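PDB 5TZ6: CurJ from Moorea producens 3L, which probably catalyses a vinylogous dehydration of a polyketide intermediate during the biosynthesis of curacin. Local coordinates for residues Glu238-Phe243 with Gly297-Pro302. The protein carries 1 engineered substitution. Sequence-based numbering, arbitrary orientation.
With 7OD ((2E,5R)-5-hydroxy-2-methylhept-2-enoic acid), chain C.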
loop_
_atom_site.group_PDB
_atom_site.type_symbol
_atom_site.label_atom_id
_atom_site.label_comp_id
_atom_site.label_asym_id
_atom_site.label_seq_id
_atom_site.Cartn_x
_atom_site.Cartn_y
_atom_site.Cartn_z
ATOM N N GLU A 238 8.182 -19.696 34.707
ATOM C CA GLU A 238 7.617 -20.169 33.452
ATOM C C GLU A 238 6.098 -20.245 33.514
ATOM O O GLU A 238 5.510 -20.511 34.566
ATOM C CB GLU A 238 8.139 -21.571 33.126
ATOM C CG GLU A 238 9.591 -21.657 32.719
ATOM C CD GLU A 238 10.076 -23.099 32.644
ATOM O OE1 GLU A 238 11.147 -23.340 32.052
ATOM O OE2 GLU A 238 9.381 -23.992 33.179
ATOM N N THR A 239 5.471 -20.028 32.362
ATOM C CA THR A 239 4.055 -20.298 32.181
ATOM C C THR A 239 3.852 -20.860 30.782
ATOM O O THR A 239 4.761 -20.834 29.947
ATOM C CB THR A 239 3.211 -19.032 32.396
ATOM O OG1 THR A 239 1.820 -19.375 32.390
ATOM C CG2 THR A 239 3.502 -17.999 31.312
ATOM N N PHE A 240 2.648 -21.370 30.521
ATOM C CA PHE A 240 2.319 -21.879 29.193
ATOM C C PHE A 240 2.028 -20.696 28.276
ATOM O O PHE A 240 1.111 -19.915 28.538
ATOM C CB PHE A 240 1.125 -22.833 29.252
ATOM C CG PHE A 240 1.422 -24.141 29.943
ATOM C CD1 PHE A 240 2.116 -25.147 29.287
ATOM C CD2 PHE A 240 1.010 -24.365 31.250
ATOM C CE1 PHE A 240 2.399 -26.350 29.919
ATOM C CE2 PHE A 240 1.290 -25.566 31.889
ATOM C CZ PHE A 240 1.987 -26.561 31.220
ATOM N N VAL A 241 2.804 -20.565 27.207
ATOM C CA VAL A 241 2.618 -19.479 26.246
ATOM C C VAL A 241 2.019 -20.040 24.960
ATOM O O VAL A 241 2.383 -21.148 24.536
ATOM C CB VAL A 241 3.935 -18.739 25.978
ATOM C CG1 VAL A 241 3.688 -17.544 25.067
ATOM C CG2 VAL A 241 4.543 -18.288 27.294
ATOM N N PRO A 242 1.070 -19.345 24.338
ATOM C CA PRO A 242 0.477 -19.861 23.097
ATOM C C PRO A 242 1.550 -20.112 22.053
ATOM O O PRO A 242 2.372 -19.242 21.755
ATOM C CB PRO A 242 -0.479 -18.744 22.674
ATOM C CG PRO A 242 -0.878 -18.103 23.969
ATOM C CD PRO A 242 0.345 -18.171 24.856
ATOM N N PHE A 243 1.520 -21.295 21.485
ATOM C CA PHE A 243 2.590 -21.722 20.600
ATOM C C PHE A 243 2.098 -22.161 19.228
ATOM O O PHE A 243 2.738 -21.836 18.223
ATOM C CB PHE A 243 3.363 -22.857 21.277
ATOM C CG PHE A 243 4.471 -23.424 20.440
ATOM C CD1 PHE A 243 4.233 -24.478 19.567
ATOM C CD2 PHE A 243 5.759 -22.916 20.540
ATOM C CE1 PHE A 243 5.256 -25.007 18.797
ATOM C CE2 PHE A 243 6.791 -23.444 19.764
ATOM C CZ PHE A 243 6.535 -24.490 18.896
ATOM N N GLY A 297 -0.211 -24.566 24.004
ATOM C CA GLY A 297 0.720 -23.668 24.661
ATOM C C GLY A 297 1.884 -24.486 25.191
ATOM O O GLY A 297 1.751 -25.686 25.450
ATOM N N ARG A 298 3.034 -23.843 25.343
ATOM C CA ARG A 298 4.226 -24.519 25.834
ATOM C C ARG A 298 4.847 -23.715 26.959
ATOM O O ARG A 298 4.901 -22.482 26.893
ATOM C CB ARG A 298 5.257 -24.734 24.729
ATOM C CG ARG A 298 4.798 -25.689 23.664
ATOM C CD ARG A 298 5.954 -26.163 22.820
ATOM N NE ARG A 298 5.507 -27.044 21.751
ATOM C CZ ARG A 298 6.307 -27.534 20.814
ATOM N NH1 ARG A 298 7.597 -27.231 20.818
ATOM N NH2 ARG A 298 5.818 -28.327 19.875
ATOM N N LYS A 299 5.327 -24.425 27.978
ATOM C CA LYS A 299 6.002 -23.782 29.096
ATOM C C LYS A 299 7.168 -22.953 28.582
ATOM O O LYS A 299 7.935 -23.404 27.726
ATOM C CB LYS A 299 6.506 -24.838 30.078
ATOM C CG LYS A 299 5.448 -25.409 31.000
ATOM C CD LYS A 299 5.611 -24.889 32.416
ATOM C CE LYS A 299 4.867 -25.763 33.416
ATOM N NZ LYS A 299 5.031 -25.269 34.813
ATOM N N ALA A 300 7.296 -21.733 29.092
ATOM C CA ALA A 300 8.390 -20.880 28.661
ATOM C C ALA A 300 8.544 -19.717 29.626
ATOM O O ALA A 300 7.605 -19.334 30.329
ATOM C CB ALA A 300 8.169 -20.366 27.235
ATOM N N ASN A 301 9.751 -19.170 29.653
ATOM C CA ASN A 301 10.014 -17.941 30.378
ATOM C C ASN A 301 9.773 -16.773 29.435
ATOM O O ASN A 301 10.496 -16.642 28.439
ATOM C CB ASN A 301 11.442 -17.919 30.889
ATOM C CG ASN A 301 11.729 -16.726 31.783
ATOM O OD1 ASN A 301 11.239 -15.618 31.544
ATOM N ND2 ASN A 301 12.537 -16.945 32.816
ATOM N N PRO A 302 8.786 -15.914 29.692
ATOM C CA PRO A 302 8.490 -14.843 28.727
ATOM C C PRO A 302 9.686 -13.964 28.430
ATOM O O PRO A 302 9.769 -13.392 27.326
ATOM C CB PRO A 302 7.362 -14.058 29.412
ATOM C CG PRO A 302 6.708 -15.067 30.312
ATOM C CD PRO A 302 7.850 -15.907 30.830
HETATM O OAB 7OD C . 4.420 -13.732 26.653
HETATM C CAA 7OD C . 4.108 -13.712 25.444
HETATM O OAI 7OD C . 4.966 -13.405 24.586
HETATM C CAC 7OD C . 2.680 -14.067 25.016
HETATM C CAK 7OD C . 2.304 -14.038 23.526
HETATM C CAD 7OD C . 1.624 -14.446 26.068
HETATM C CAE 7OD C . 0.206 -14.795 25.589
HETATM C CAF 7OD C . -0.773 -15.318 26.669
HETATM O OAH 7OD C . -1.700 -14.279 26.997
HETATM C CAG 7OD C . -0.091 -15.791 27.959
HETATM C CAJ 7OD C . -1.103 -16.618 28.755
#
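Strands 239-243 and 297-300 run antiparallel with a strong twist, their N-to-C directions 135° apart. Thr239 with Ala300 and Val241 with Arg298 are hydrogen-bonded pairs; Phe240 with Lys299 is the non-hydrogen-bonded pair between them. The Val241 N-H points almost straight at Arg298 O (N to O 2.9 Å, 176° at the hydrogen), although the donor stands well above that carbonyl plane. A CA-H...O contact joins Glu238 CA to Ala300 O (3.2 Å). Extended from CG to NE, the Arg298 side chain lays its guanidinium flat over one face of the Phe243 ring, centres 3.8 Å apart and planes at 12°, a cation-pi stack in which CZ comes within 3.4 Å of Phe243 CE1. Arg298 CD adds a CH-pi contact to the same ring, while NE forms a salt bridge with Glu296. Cutting Arg298 back to an alanine is likely to strip the guanidinium and CD from this face of Phe243 and to cost Glu296 this salt bridge. On the other side of the strands, Lys299 bends at its second torsion and passes over Phe240, CG lying 3.4 Å from Phe240 CE1 in a CH-pi contact. Its CD meets Glu238 OE2, but the two charged groups stay apart. Back on the sheet face of Arg298, which Val241 and Ala300 share, Val241 CG1, anti to the backbone N, reaches CAC of the bound hydroxy-methylheptenoic acid (3.6 Å), whereas CG2 packs on Ala300 CB. Pro242 CD touches CAE of the ligand at 3.5 Å. Asn301 OD1 accepts a hydrogen bond from Lys303 N, an N-cap where the strand gives way to helix 302-305. This twisted pairing belongs to the hot-dog fold of polyketide synthase dehydratases; Phe240, Val241 and Pro242 help form the ligand pocket, where Asp219 hydrogen-bonds the ligand.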